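Local coordinates for tube-forming protein in Mycobacterial Envelpe, TiME (Mycolicibacterium smegmatis, PDB 7CU9), which probably forms a tubular channel across the mycobacterial outer envelope, through which proteins may be secreted, at residues B[5-10]-B[86-91]; B[41-46]-B[110-115]; B[47-52]-B[138-143]; B[90-95]-B[157-162]; B[163-168]-B[182-187]. All blocks are in the same frame, centred on the assembly; numbering follows the deposited sequence. Where two conformers were deposited one is given.

Contact 1 (B[5-10]-B[86-91]); sequences PGVVSY and VGVFAT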
# COMPACT_ATOMS: atom_id res chain seq x y z
N PRO B 5 -5.75 -4.37 32.27
CA PRO B 5 -4.74 -3.40 31.84
C PRO B 5 -3.56 -4.04 31.09
O PRO B 5 -2.95 -3.39 30.25
CB PRO B 5 -4.24 -2.75 33.14
CG PRO B 5 -4.97 -3.43 34.28
CD PRO B 5 -6.05 -4.32 33.71
N GLY B 6 -3.27 -5.31 31.38
CA GLY B 6 -2.13 -6.03 30.80
C GLY B 6 -2.20 -6.16 29.28
O GLY B 6 -1.16 -6.45 28.68
N VAL B 7 -3.37 -5.97 28.66
CA VAL B 7 -3.51 -6.22 27.19
C VAL B 7 -2.63 -5.25 26.40
O VAL B 7 -2.31 -5.57 25.25
CB VAL B 7 -4.97 -6.17 26.71
CG1 VAL B 7 -5.84 -7.20 27.42
CG2 VAL B 7 -5.58 -4.78 26.80
N VAL B 8 -2.27 -4.09 26.96
CA VAL B 8 -1.48 -3.08 26.19
C VAL B 8 -0.10 -3.68 25.88
O VAL B 8 0.51 -3.24 24.89
CB VAL B 8 -1.36 -1.73 26.91
CG1 VAL B 8 -2.70 -1.04 27.05
CG2 VAL B 8 -0.67 -1.83 28.24
N SER B 9 0.37 -4.65 26.67
CA SER B 9 1.67 -5.34 26.48
C SER B 9 1.70 -6.16 25.18
O SER B 9 2.82 -6.54 24.77
CB SER B 9 2.02 -6.21 27.66
OG SER B 9 2.34 -5.43 28.81
N TYR B 10 0.55 -6.47 24.57
CA TYR B 10 0.52 -7.25 23.30
C TYR B 10 -0.58 -6.77 22.34
O TYR B 10 -0.79 -7.48 21.34
CB TYR B 10 0.41 -8.75 23.61
CG TYR B 10 -0.72 -9.15 24.53
CD1 TYR B 10 -0.55 -9.19 25.90
CD2 TYR B 10 -1.95 -9.54 24.02
CE1 TYR B 10 -1.58 -9.57 26.74
CE2 TYR B 10 -2.99 -9.93 24.84
CZ TYR B 10 -2.80 -9.95 26.22
OH TYR B 10 -3.82 -10.33 27.04
N VAL B 86 -2.95 2.53 22.34
CA VAL B 86 -3.98 1.71 23.05
C VAL B 86 -4.01 2.19 24.50
O VAL B 86 -2.97 2.16 25.16
CB VAL B 86 -3.69 0.21 22.96
CG1 VAL B 86 -4.76 -0.60 23.68
CG2 VAL B 86 -3.55 -0.26 21.52
N GLY B 87 -5.19 2.60 24.95
CA GLY B 87 -5.44 2.98 26.35
C GLY B 87 -6.48 2.07 26.97
O GLY B 87 -7.56 1.91 26.39
N VAL B 88 -6.16 1.49 28.12
CA VAL B 88 -7.14 0.70 28.92
C VAL B 88 -7.57 1.57 30.10
O VAL B 88 -6.68 2.04 30.84
CB VAL B 88 -6.57 -0.64 29.40
CG1 VAL B 88 -7.58 -1.41 30.23
CG2 VAL B 88 -6.08 -1.48 28.23
N PHE B 89 -8.87 1.77 30.25
CA PHE B 89 -9.45 2.59 31.33
C PHE B 89 -10.07 1.68 32.39
O PHE B 89 -10.44 0.54 32.08
CB PHE B 89 -10.46 3.57 30.75
CG PHE B 89 -9.81 4.59 29.84
CD1 PHE B 89 -9.54 4.27 28.52
CD2 PHE B 89 -9.44 5.83 30.32
CE1 PHE B 89 -8.93 5.20 27.68
CE2 PHE B 89 -8.83 6.76 29.49
CZ PHE B 89 -8.58 6.44 28.17
N ALA B 90 -10.21 2.18 33.61
CA ALA B 90 -10.78 1.41 34.74
C ALA B 90 -12.25 1.09 34.47
O ALA B 90 -12.75 0.08 35.00
CB ALA B 90 -10.62 2.18 36.02
N THR B 91 -12.95 1.91 33.68
CA THR B 91 -14.40 1.76 33.42
C THR B 91 -14.70 1.97 31.94
O THR B 91 -13.95 2.69 31.26
CB THR B 91 -15.23 2.74 34.25
OG1 THR B 91 -14.98 4.07 33.80
CG2 THR B 91 -14.93 2.65 35.73
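V88 has CG1 trans to its backbone N (chi1 179°), which spreads its two methyls over different parts of the 5-10 segment: CG1 reaches the backbone of P5, and CG2 drops in between V7 and V8. V8 in turn has CG1 trans to its own carbonyl carbon (chi1 -64°), and this branch carries its contact with the strand. Its CG1 lies 3.6 Å from V88 CG2 and 4.0 Å from V86 CG1, and it also comes within 3.7 Å of the carbonyl O of V86. V7 contributes its CG2 branch, which meets V88 CG2 at 3.6 Å, the two side chains crossing at about a right angle. One methyl of the strand is therefore held between two valines of the N-terminal turns. These turns start as a 3-10 segment, and they cover the 86-89 end of strand 77-89, which belongs to the large antiparallel sheet of the PknH-like domain. V86 and V88 are two apart on this strand and so put their side chains out on the same face, the one the turns lie on. At the V88 end P5 brings its CA and N rather than CB, CG or CD, with CA 3.8 Å from V88 CG1, while its O is hydrogen-bonded to S65 OG on neighbouring strand 63-72. V7 also packs on L188, near the other end of the chain.

Contact 2 (B[41-46]-B[110-115]); sequences VDNPVC and AGQTTA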
# COMPACT_ATOMS: atom_id res chain seq x y z
N VAL B 41 -0.94 22.98 16.39
CA VAL B 41 -1.71 23.25 15.14
C VAL B 41 -2.25 24.68 15.24
O VAL B 41 -2.61 25.10 16.35
CB VAL B 41 -2.81 22.19 14.94
CG1 VAL B 41 -3.82 22.17 16.07
CG2 VAL B 41 -3.50 22.36 13.61
N ASP B 42 -2.30 25.42 14.13
CA ASP B 42 -2.81 26.81 14.12
C ASP B 42 -4.30 26.81 14.46
O ASP B 42 -4.73 27.67 15.26
CB ASP B 42 -2.57 27.50 12.77
CG ASP B 42 -1.13 27.89 12.52
OD1 ASP B 42 -0.34 27.91 13.49
OD2 ASP B 42 -0.80 28.17 11.35
N ASN B 43 -5.07 25.89 13.87
CA ASN B 43 -6.53 25.79 14.08
C ASN B 43 -6.80 24.77 15.18
O ASN B 43 -6.64 23.57 14.96
CB ASN B 43 -7.27 25.45 12.79
CG ASN B 43 -8.77 25.55 12.95
OD1 ASN B 43 -9.28 25.58 14.07
ND2 ASN B 43 -9.49 25.60 11.84
N PRO B 44 -7.21 25.20 16.40
CA PRO B 44 -7.29 24.29 17.55
C PRO B 44 -8.31 23.15 17.40
O PRO B 44 -8.12 22.13 18.05
CB PRO B 44 -7.69 25.21 18.72
CG PRO B 44 -8.35 26.39 18.06
CD PRO B 44 -7.63 26.57 16.74
N VAL B 45 -9.33 23.30 16.56
CA VAL B 45 -10.38 22.25 16.38
C VAL B 45 -9.77 21.03 15.67
O VAL B 45 -10.40 19.97 15.71
CB VAL B 45 -11.63 22.75 15.64
CG1 VAL B 45 -12.29 23.90 16.39
CG2 VAL B 45 -11.34 23.11 14.19
N CYS B 46 -8.59 21.16 15.06
CA CYS B 46 -7.94 20.03 14.35
C CYS B 46 -6.90 19.33 15.24
O CYS B 46 -6.33 18.34 14.78
CB CYS B 46 -7.32 20.49 13.04
SG CYS B 46 -8.59 20.79 11.78
N ALA B 110 -13.15 18.97 9.74
CA ALA B 110 -13.40 18.48 8.36
C ALA B 110 -13.51 19.69 7.43
O ALA B 110 -14.29 20.61 7.74
CB ALA B 110 -14.64 17.62 8.30
N GLY B 111 -12.73 19.70 6.35
CA GLY B 111 -12.74 20.77 5.34
C GLY B 111 -11.70 21.84 5.61
O GLY B 111 -11.53 22.72 4.75
N GLN B 112 -10.98 21.76 6.74
CA GLN B 112 -9.96 22.77 7.12
C GLN B 112 -8.57 22.33 6.68
O GLN B 112 -8.24 21.13 6.77
CB GLN B 112 -9.97 23.03 8.63
CG GLN B 112 -11.27 23.66 9.12
CD GLN B 112 -11.53 24.98 8.45
OE1 GLN B 112 -10.69 25.87 8.47
NE2 GLN B 112 -12.69 25.12 7.84
N THR B 113 -7.78 23.30 6.22
CA THR B 113 -6.32 23.18 6.02
C THR B 113 -5.66 24.02 7.11
O THR B 113 -6.11 25.16 7.34
CB THR B 113 -5.91 23.62 4.62
OG1 THR B 113 -6.61 22.79 3.68
CG2 THR B 113 -4.42 23.54 4.38
N THR B 114 -4.66 23.47 7.79
CA THR B 114 -3.97 24.18 8.89
C THR B 114 -2.51 23.74 8.96
O THR B 114 -2.18 22.64 8.47
CB THR B 114 -4.72 24.00 10.21
OG1 THR B 114 -4.21 24.95 11.15
CG2 THR B 114 -4.59 22.60 10.78
N ALA B 115 -1.67 24.59 9.55
CA ALA B 115 -0.23 24.34 9.73
C ALA B 115 0.01 23.57 11.03
O ALA B 115 -0.62 23.91 12.05
CB ALA B 115 0.53 25.64 9.71
O HOH W 1 -2.44 27.54 9.32
O HOH W 2 -8.02 26.11 9.20
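The amides of N43 and Q112 meet with their planes turned 71° apart, N43 ND2 lying 3.6 Å from Q112 OE1, too far for a hydrogen bond. A water takes over the link: it accepts from N43 ND2 and donates both to Q112 OE1, at 2.8 Å, and to the carbonyl O of T113. The other flat group is the carboxylate of D42. Its OD2 sits 3.3 Å from the methyl CB of A115 and accepts a hydrogen bond from a second water, which accepts from A115 N, while OD1 is hydrogen-bonded to H117 NE2. Between these waters the segments touch directly. D42 N donates to A115 O at 3.1 Å, and V41 CA makes a CA-H...O contact with the same oxygen, so the short outermost strand 39-41 pairs antiparallel with strand 113-118 just before it turns off. T114 then acts as a backbone partner: its OG1, trans to the backbone N (chi1 -166°), accepts from N43 N at 3.0 Å. Beyond it C46 SG rests 4.1 Å from Q112 CB, and the disulfide from C46 to C109, the residue just before 110-115, ties the loop covalently to that segment. The loop leaves the sheet edge held by a side-chain acceptor, two waters and one S-S bond, and N43 N, the N43 amide and the D42 carboxylate find partners although strand pairing stops at D42.

Contact 3 (B[47-52]-B[138-143]); sequences NNWADI and ADWVKQ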
# COMPACT_ATOMS: atom_id res chain seq x y z
N ASN B 47 -6.70 19.79 16.48
CA ASN B 47 -5.66 19.22 17.37
C ASN B 47 -5.83 17.70 17.46
O ASN B 47 -4.83 16.98 17.25
CB ASN B 47 -5.69 19.85 18.76
CG ASN B 47 -4.43 19.51 19.54
OD1 ASN B 47 -3.40 20.16 19.38
ND2 ASN B 47 -4.50 18.46 20.34
N ASN B 48 -7.03 17.21 17.76
CA ASN B 48 -7.23 15.77 18.10
C ASN B 48 -7.46 14.94 16.84
O ASN B 48 -7.71 13.74 16.98
CB ASN B 48 -8.31 15.60 19.17
CG ASN B 48 -7.91 16.23 20.48
OD1 ASN B 48 -6.78 16.70 20.64
ND2 ASN B 48 -8.83 16.24 21.43
N TRP B 49 -7.32 15.53 15.65
CA TRP B 49 -7.22 14.80 14.36
C TRP B 49 -5.77 14.82 13.85
O TRP B 49 -5.43 13.98 13.00
CB TRP B 49 -8.18 15.40 13.33
CG TRP B 49 -9.57 14.86 13.37
CD1 TRP B 49 -10.17 14.11 14.34
CD2 TRP B 49 -10.57 15.04 12.35
NE1 TRP B 49 -11.46 13.81 14.00
CE2 TRP B 49 -11.73 14.38 12.77
CE3 TRP B 49 -10.58 15.70 11.11
CZ2 TRP B 49 -12.89 14.35 12.00
CZ3 TRP B 49 -11.72 15.67 10.35
CH2 TRP B 49 -12.86 15.00 10.79
N ALA B 50 -4.94 15.76 14.32
CA ALA B 50 -3.59 16.00 13.75
C ALA B 50 -2.64 14.84 14.06
O ALA B 50 -1.68 14.63 13.30
CB ALA B 50 -3.06 17.32 14.27
N ASP B 51 -2.89 14.10 15.14
CA ASP B 51 -2.13 12.86 15.46
C ASP B 51 -2.95 12.05 16.46
O ASP B 51 -4.02 12.52 16.87
CB ASP B 51 -0.73 13.19 16.00
CG ASP B 51 0.30 12.09 15.81
OD1 ASP B 51 -0.07 10.97 15.39
OD2 ASP B 51 1.49 12.38 16.05
N ILE B 52 -2.45 10.87 16.80
CA ILE B 52 -3.08 9.93 17.76
C ILE B 52 -2.18 9.76 18.99
O ILE B 52 -1.01 10.21 18.96
CB ILE B 52 -3.39 8.59 17.07
CG1 ILE B 52 -2.12 7.89 16.57
CG2 ILE B 52 -4.39 8.80 15.94
CD1 ILE B 52 -2.35 6.45 16.18
N ALA B 138 -14.64 6.43 14.92
CA ALA B 138 -14.41 7.74 14.25
C ALA B 138 -13.22 7.60 13.31
O ALA B 138 -12.12 7.22 13.77
CB ALA B 138 -14.21 8.83 15.27
N ASP B 139 -13.43 7.89 12.03
CA ASP B 139 -12.39 7.82 10.99
C ASP B 139 -12.19 9.22 10.41
O ASP B 139 -13.16 10.00 10.34
CB ASP B 139 -12.75 6.83 9.89
CG ASP B 139 -12.84 5.39 10.36
OD1 ASP B 139 -12.53 5.13 11.54
OD2 ASP B 139 -13.23 4.55 9.54
N TRP B 140 -10.97 9.52 10.00
CA TRP B 140 -10.68 10.77 9.28
C TRP B 140 -9.39 10.61 8.50
O TRP B 140 -8.65 9.63 8.73
CB TRP B 140 -10.61 11.96 10.24
CG TRP B 140 -9.46 11.91 11.20
CD1 TRP B 140 -8.19 12.37 11.00
CD2 TRP B 140 -9.49 11.38 12.54
NE1 TRP B 140 -7.43 12.16 12.12
CE2 TRP B 140 -8.19 11.55 13.07
CE3 TRP B 140 -10.48 10.78 13.33
CZ2 TRP B 140 -7.87 11.16 14.37
CZ3 TRP B 140 -10.15 10.39 14.61
CH2 TRP B 140 -8.87 10.58 15.12
N VAL B 141 -9.15 11.54 7.59
CA VAL B 141 -7.96 11.56 6.71
C VAL B 141 -7.32 12.94 6.80
O VAL B 141 -8.06 13.93 6.90
CB VAL B 141 -8.35 11.21 5.26
CG1 VAL B 141 -7.13 11.21 4.35
CG2 VAL B 141 -9.08 9.88 5.19
N LYS B 142 -5.99 13.00 6.78
CA LYS B 142 -5.27 14.27 6.55
C LYS B 142 -4.36 14.08 5.34
O LYS B 142 -3.77 12.99 5.18
CB LYS B 142 -4.56 14.76 7.82
CG LYS B 142 -3.49 13.85 8.38
CD LYS B 142 -2.67 14.51 9.49
CE LYS B 142 -1.44 13.71 9.85
NZ LYS B 142 -0.53 14.47 10.74
N GLN B 143 -4.30 15.09 4.49
CA GLN B 143 -3.48 15.08 3.25
C GLN B 143 -2.46 16.20 3.35
O GLN B 143 -2.86 17.34 3.69
CB GLN B 143 -4.36 15.26 2.02
CG GLN B 143 -3.54 15.28 0.73
CD GLN B 143 -4.37 14.97 -0.49
OE1 GLN B 143 -5.59 14.84 -0.43
NE2 GLN B 143 -3.69 14.83 -1.62
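W49 and W140 lie flat on one another, and this is where the contact is tight: their five-membered rings are 3.6 Å apart between centroids, with planes 7° from parallel. W140 CB sits 3.5 Å from the centroid of the W49 six-membered ring, straight over its face, and W49 CB returns a CH-pi contact over the W140 pyrrole. W49 NE1 and W140 CE3 come to 3.3 Å. The W140 indole is also gripped by its N-H, since W140 NE1 donates to W49 O at 2.8 Å, in the carbonyl plane but with the acceptor 30° out of the ring plane. I52 makes the loose contact, its CG2 4.5 Å from W140 CZ2, obliquely to the ring. Further along strand 137-144 the packing gives way to polar reach: K142, extended beyond CG, brings NZ to 2.8 Å from A50 O and makes a cation-pi contact with W126. The short helix 47-50 is thus laid on a face of the sheet, W49 O taking an indole N-H and A50 O an ammonium. The A50 carbonyl and the W126 ring, with D51 OD1 5.8 Å from K142 NZ, would probably offset the cost of burying the lysine charge.

Contact 4 (B[90-95]-B[157-162]); sequences ATVDAA and KRENVL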
# COMPACT_ATOMS: atom_id res chain seq x y z
N ALA B 90 -10.21 2.18 33.61
CA ALA B 90 -10.78 1.41 34.74
C ALA B 90 -12.25 1.09 34.47
O ALA B 90 -12.75 0.08 35.00
CB ALA B 90 -10.62 2.18 36.02
N THR B 91 -12.95 1.91 33.68
CA THR B 91 -14.40 1.76 33.42
C THR B 91 -14.70 1.97 31.94
O THR B 91 -13.95 2.69 31.26
CB THR B 91 -15.23 2.74 34.25
OG1 THR B 91 -14.98 4.07 33.80
CG2 THR B 91 -14.93 2.65 35.73
N VAL B 92 -15.80 1.38 31.48
CA VAL B 92 -16.29 1.58 30.09
C VAL B 92 -16.67 3.06 29.91
O VAL B 92 -16.37 3.60 28.83
CB VAL B 92 -17.44 0.61 29.73
CG1 VAL B 92 -16.97 -0.83 29.77
CG2 VAL B 92 -18.66 0.80 30.62
N ASP B 93 -17.27 3.69 30.92
CA ASP B 93 -17.64 5.13 30.82
C ASP B 93 -16.40 6.01 30.66
O ASP B 93 -16.47 7.00 29.92
CB ASP B 93 -18.51 5.58 32.00
CG ASP B 93 -19.94 5.06 31.94
OD1 ASP B 93 -20.31 4.48 30.90
OD2 ASP B 93 -20.66 5.25 32.93
N ALA B 94 -15.28 5.69 31.31
CA ALA B 94 -14.03 6.49 31.18
C ALA B 94 -13.49 6.36 29.75
O ALA B 94 -13.01 7.36 29.21
CB ALA B 94 -13.01 6.06 32.20
N ALA B 95 -13.57 5.17 29.16
CA ALA B 95 -13.18 4.96 27.74
C ALA B 95 -14.10 5.80 26.84
O ALA B 95 -13.61 6.39 25.87
CB ALA B 95 -13.23 3.50 27.39
N LYS B 157 -13.64 2.74 20.19
CA LYS B 157 -13.96 2.53 21.62
C LYS B 157 -14.54 1.12 21.72
O LYS B 157 -15.52 0.83 21.03
CB LYS B 157 -14.90 3.65 22.06
CG LYS B 157 -15.12 3.75 23.56
CD LYS B 157 -15.94 2.64 24.11
CE LYS B 157 -16.78 3.06 25.29
NZ LYS B 157 -17.56 1.91 25.80
N ARG B 158 -13.91 0.26 22.52
CA ARG B 158 -14.32 -1.15 22.69
C ARG B 158 -14.31 -1.44 24.19
O ARG B 158 -13.22 -1.48 24.76
CB ARG B 158 -13.39 -2.08 21.90
CG ARG B 158 -13.36 -1.81 20.40
CD ARG B 158 -14.68 -2.20 19.75
NE ARG B 158 -14.64 -2.09 18.30
CZ ARG B 158 -15.02 -1.03 17.59
NH1 ARG B 158 -15.46 0.07 18.18
NH2 ARG B 158 -14.95 -1.08 16.27
N GLU B 159 -15.49 -1.59 24.80
CA GLU B 159 -15.62 -1.76 26.27
C GLU B 159 -14.86 -0.62 26.95
O GLU B 159 -15.24 0.55 26.76
CB GLU B 159 -15.14 -3.16 26.68
CG GLU B 159 -16.04 -4.29 26.21
CD GLU B 159 -17.19 -4.62 27.15
OE1 GLU B 159 -17.52 -3.77 27.99
OE2 GLU B 159 -17.76 -5.73 27.02
N ASN B 160 -13.81 -0.94 27.70
CA ASN B 160 -13.02 0.03 28.49
C ASN B 160 -11.72 0.41 27.77
O ASN B 160 -10.82 0.95 28.42
CB ASN B 160 -12.70 -0.54 29.87
CG ASN B 160 -11.85 -1.79 29.80
OD1 ASN B 160 -11.96 -2.57 28.85
ND2 ASN B 160 -11.02 -2.00 30.80
N VAL B 161 -11.63 0.16 26.46
CA VAL B 161 -10.40 0.44 25.68
C VAL B 161 -10.69 1.52 24.64
O VAL B 161 -11.73 1.44 23.97
CB VAL B 161 -9.86 -0.84 25.03
CG1 VAL B 161 -8.67 -0.55 24.12
CG2 VAL B 161 -9.49 -1.89 26.08
N LEU B 162 -9.79 2.48 24.52
CA LEU B 162 -9.74 3.38 23.34
C LEU B 162 -8.49 3.01 22.55
O LEU B 162 -7.37 3.05 23.12
CB LEU B 162 -9.72 4.85 23.77
CG LEU B 162 -9.81 5.84 22.61
CD1 LEU B 162 -11.17 5.75 21.92
CD2 LEU B 162 -9.55 7.26 23.07
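V92 and A95, in the first turn of helix 92-103, sit on the beta hairpin formed by strands 150-158 and 161-169, whose type II' turn runs from R158 to V161. K157, just before the turn, shows how the two parts meet. Its CB points toward the helix, and CG comes to 3.8 Å from A95 O. Bends at chi2 (-71°) and chi3 then lay the chain along the helix start and carry CE to 3.6 Å from V92 O. NZ also lies near V92 O without bonding to it; its hydrogen bond goes back to its own hairpin, to E159 O at 2.9 Å, in the carbonyl plane and on a lone pair, tying the lysine across the turn. The turn backbone packs against one side of the helix's first turn. The methyl of A95 sits against it, with CB 3.5 Å from N160 C, and V92 CG1 lies 3.5 Å from E159 OE1, the valine and glutamate side chains running side by side. E159 has another partner, since its OE2 is hydrogen-bonded to the terminal N of R1, and its side chain lies about 4 Å from a bound magnesium ion, too far for direct coordination. N160 is shared too: OD1 accepts from S3 N, and ND2 donates to F89 O at the end of strand 77-89. At the helix start T91 is the N-cap, its OG1 accepting from A94 N at 3.0 Å, while its carbonyl O lies 3.7 Å from N160 CB.

Contact 5 (B[163-168]-B[182-187]); sequences LQAKVC and GAMQNT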
# COMPACT_ATOMS: atom_id res chain seq x y z
N LEU B 163 -8.66 2.64 21.29
CA LEU B 163 -7.50 2.38 20.42
C LEU B 163 -7.54 3.33 19.23
O LEU B 163 -8.63 3.76 18.79
CB LEU B 163 -7.44 0.90 20.03
CG LEU B 163 -8.51 0.40 19.08
CD1 LEU B 163 -8.10 0.60 17.63
CD2 LEU B 163 -8.81 -1.08 19.32
N GLN B 164 -6.35 3.68 18.75
CA GLN B 164 -6.19 4.55 17.57
C GLN B 164 -5.12 3.92 16.69
O GLN B 164 -4.14 3.37 17.23
CB GLN B 164 -5.83 5.97 17.98
CG GLN B 164 -6.90 6.67 18.79
CD GLN B 164 -6.53 8.11 19.00
OE1 GLN B 164 -5.54 8.41 19.66
NE2 GLN B 164 -7.29 9.01 18.39
N ALA B 165 -5.30 4.02 15.39
CA ALA B 165 -4.28 3.62 14.41
C ALA B 165 -4.27 4.63 13.27
O ALA B 165 -5.32 5.23 12.97
CB ALA B 165 -4.54 2.22 13.92
N LYS B 166 -3.10 4.81 12.68
CA LYS B 166 -2.85 5.78 11.60
C LYS B 166 -1.91 5.11 10.61
O LYS B 166 -0.87 4.59 11.04
CB LYS B 166 -2.25 7.06 12.20
CG LYS B 166 -1.81 8.12 11.21
CD LYS B 166 -1.12 9.28 11.89
CE LYS B 166 0.33 8.99 12.23
NZ LYS B 166 1.00 10.15 12.85
N VAL B 167 -2.29 5.10 9.33
CA VAL B 167 -1.42 4.61 8.23
C VAL B 167 -1.23 5.76 7.25
O VAL B 167 -2.23 6.25 6.71
CB VAL B 167 -2.01 3.36 7.55
CG1 VAL B 167 -1.20 2.98 6.32
CG2 VAL B 167 -2.10 2.19 8.52
N CYS B 168 0.03 6.18 7.07
CA CYS B 168 0.44 7.31 6.21
C CYS B 168 1.20 6.74 5.01
O CYS B 168 2.08 5.89 5.20
CB CYS B 168 1.34 8.29 6.95
SG CYS B 168 0.56 9.07 8.38
N GLY B 182 -8.29 -3.94 13.41
CA GLY B 182 -8.85 -5.29 13.65
C GLY B 182 -7.87 -6.16 14.41
O GLY B 182 -8.28 -6.82 15.39
N ALA B 183 -6.61 -6.18 14.00
CA ALA B 183 -5.54 -6.99 14.62
C ALA B 183 -5.34 -6.56 16.07
O ALA B 183 -5.18 -7.42 16.95
CB ALA B 183 -4.26 -6.88 13.82
N MET B 184 -5.37 -5.25 16.33
CA MET B 184 -5.21 -4.69 17.70
C MET B 184 -6.40 -5.16 18.55
O MET B 184 -6.17 -5.66 19.67
CB MET B 184 -5.15 -3.16 17.65
CG MET B 184 -3.94 -2.64 16.90
SD MET B 184 -4.11 -0.91 16.42
CE MET B 184 -3.86 -0.13 18.01
N GLN B 185 -7.61 -5.03 18.03
CA GLN B 185 -8.84 -5.40 18.79
C GLN B 185 -8.81 -6.90 19.10
O GLN B 185 -9.29 -7.29 20.19
CB GLN B 185 -10.10 -5.02 18.03
CG GLN B 185 -11.36 -5.41 18.78
CD GLN B 185 -12.63 -4.85 18.20
OE1 GLN B 185 -12.61 -3.88 17.44
NE2 GLN B 185 -13.75 -5.43 18.59
N ASN B 186 -8.27 -7.72 18.20
CA ASN B 186 -8.26 -9.20 18.34
C ASN B 186 -7.44 -9.63 19.57
O ASN B 186 -7.63 -10.78 20.00
CB ASN B 186 -7.77 -9.90 17.07
CG ASN B 186 -8.77 -9.85 15.93
OD1 ASN B 186 -9.95 -9.59 16.15
ND2 ASN B 186 -8.31 -10.10 14.72
N THR B 187 -6.59 -8.77 20.13
CA THR B 187 -5.72 -9.08 21.30
C THR B 187 -6.38 -8.69 22.63
O THR B 187 -5.77 -8.97 23.67
CB THR B 187 -4.38 -8.35 21.21
OG1 THR B 187 -4.61 -6.97 21.49
CG2 THR B 187 -3.69 -8.51 19.88
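L163 and M184 mark the nearest approach of the two backbones, their CA atoms 7.9 Å apart, the strand being extended throughout 163-168 and the other segment helical over 182-185. This is a helix laid on a beta-sheet: strand 161-169 lies inside the antiparallel sheet, and the chain returns by a loop and helix 174-185 to cover one of its faces. L163 and A165, alternate residues of the strand, turn their side chains toward that helix, and M184 meets both, beside A181, V177 and L180 of the same helix. With chi1 at -64° and chi2 nearly trans, its chain runs out to the strand, where SD rests 4.0 Å from A165 CB. The last torsion, 74°, then bends the methyl aside, and CE ends 4.2 Å from L163 CB and 3.6 Å from the carbonyl O of Q164, close over the strand backbone. The same methionine packs on Q84 and V86 of strand 77-89, so it spans two neighbouring strands. L163 reaches the next residue of the helix with its other end, CD2 lying 4.3 Å from Q185 CB. The amide of Q185 goes elsewhere, OE1 accepting from R158 NE. Q164 faces the other side of the sheet, where its amide binds T155 OG1 and G53 N. M184 O accepts twice from T187, from OG1 at 2.7 Å and from the backbone N.

How the contacts relate
From the N terminus, contact 1 closes the first long loop, bringing residues 5-10 onto strand 77-89. Contacts 2 and 3 open inside that loop and end beyond it, so both cross contact 1; they also cross each other, and together they fix the 41-52 region to the later strands. Contact 4 starts at A90 and T91, which it shares with contact 1, and crosses contacts 2 and 3 on its way to the 157-162 hairpin. Contact 5 closes last, after all the others. Contacts 3 and 4 lie on one face of the sheet and contacts 1 and 5 on the other, while the D51-K166 salt bridge joins contact 3 to contact 5.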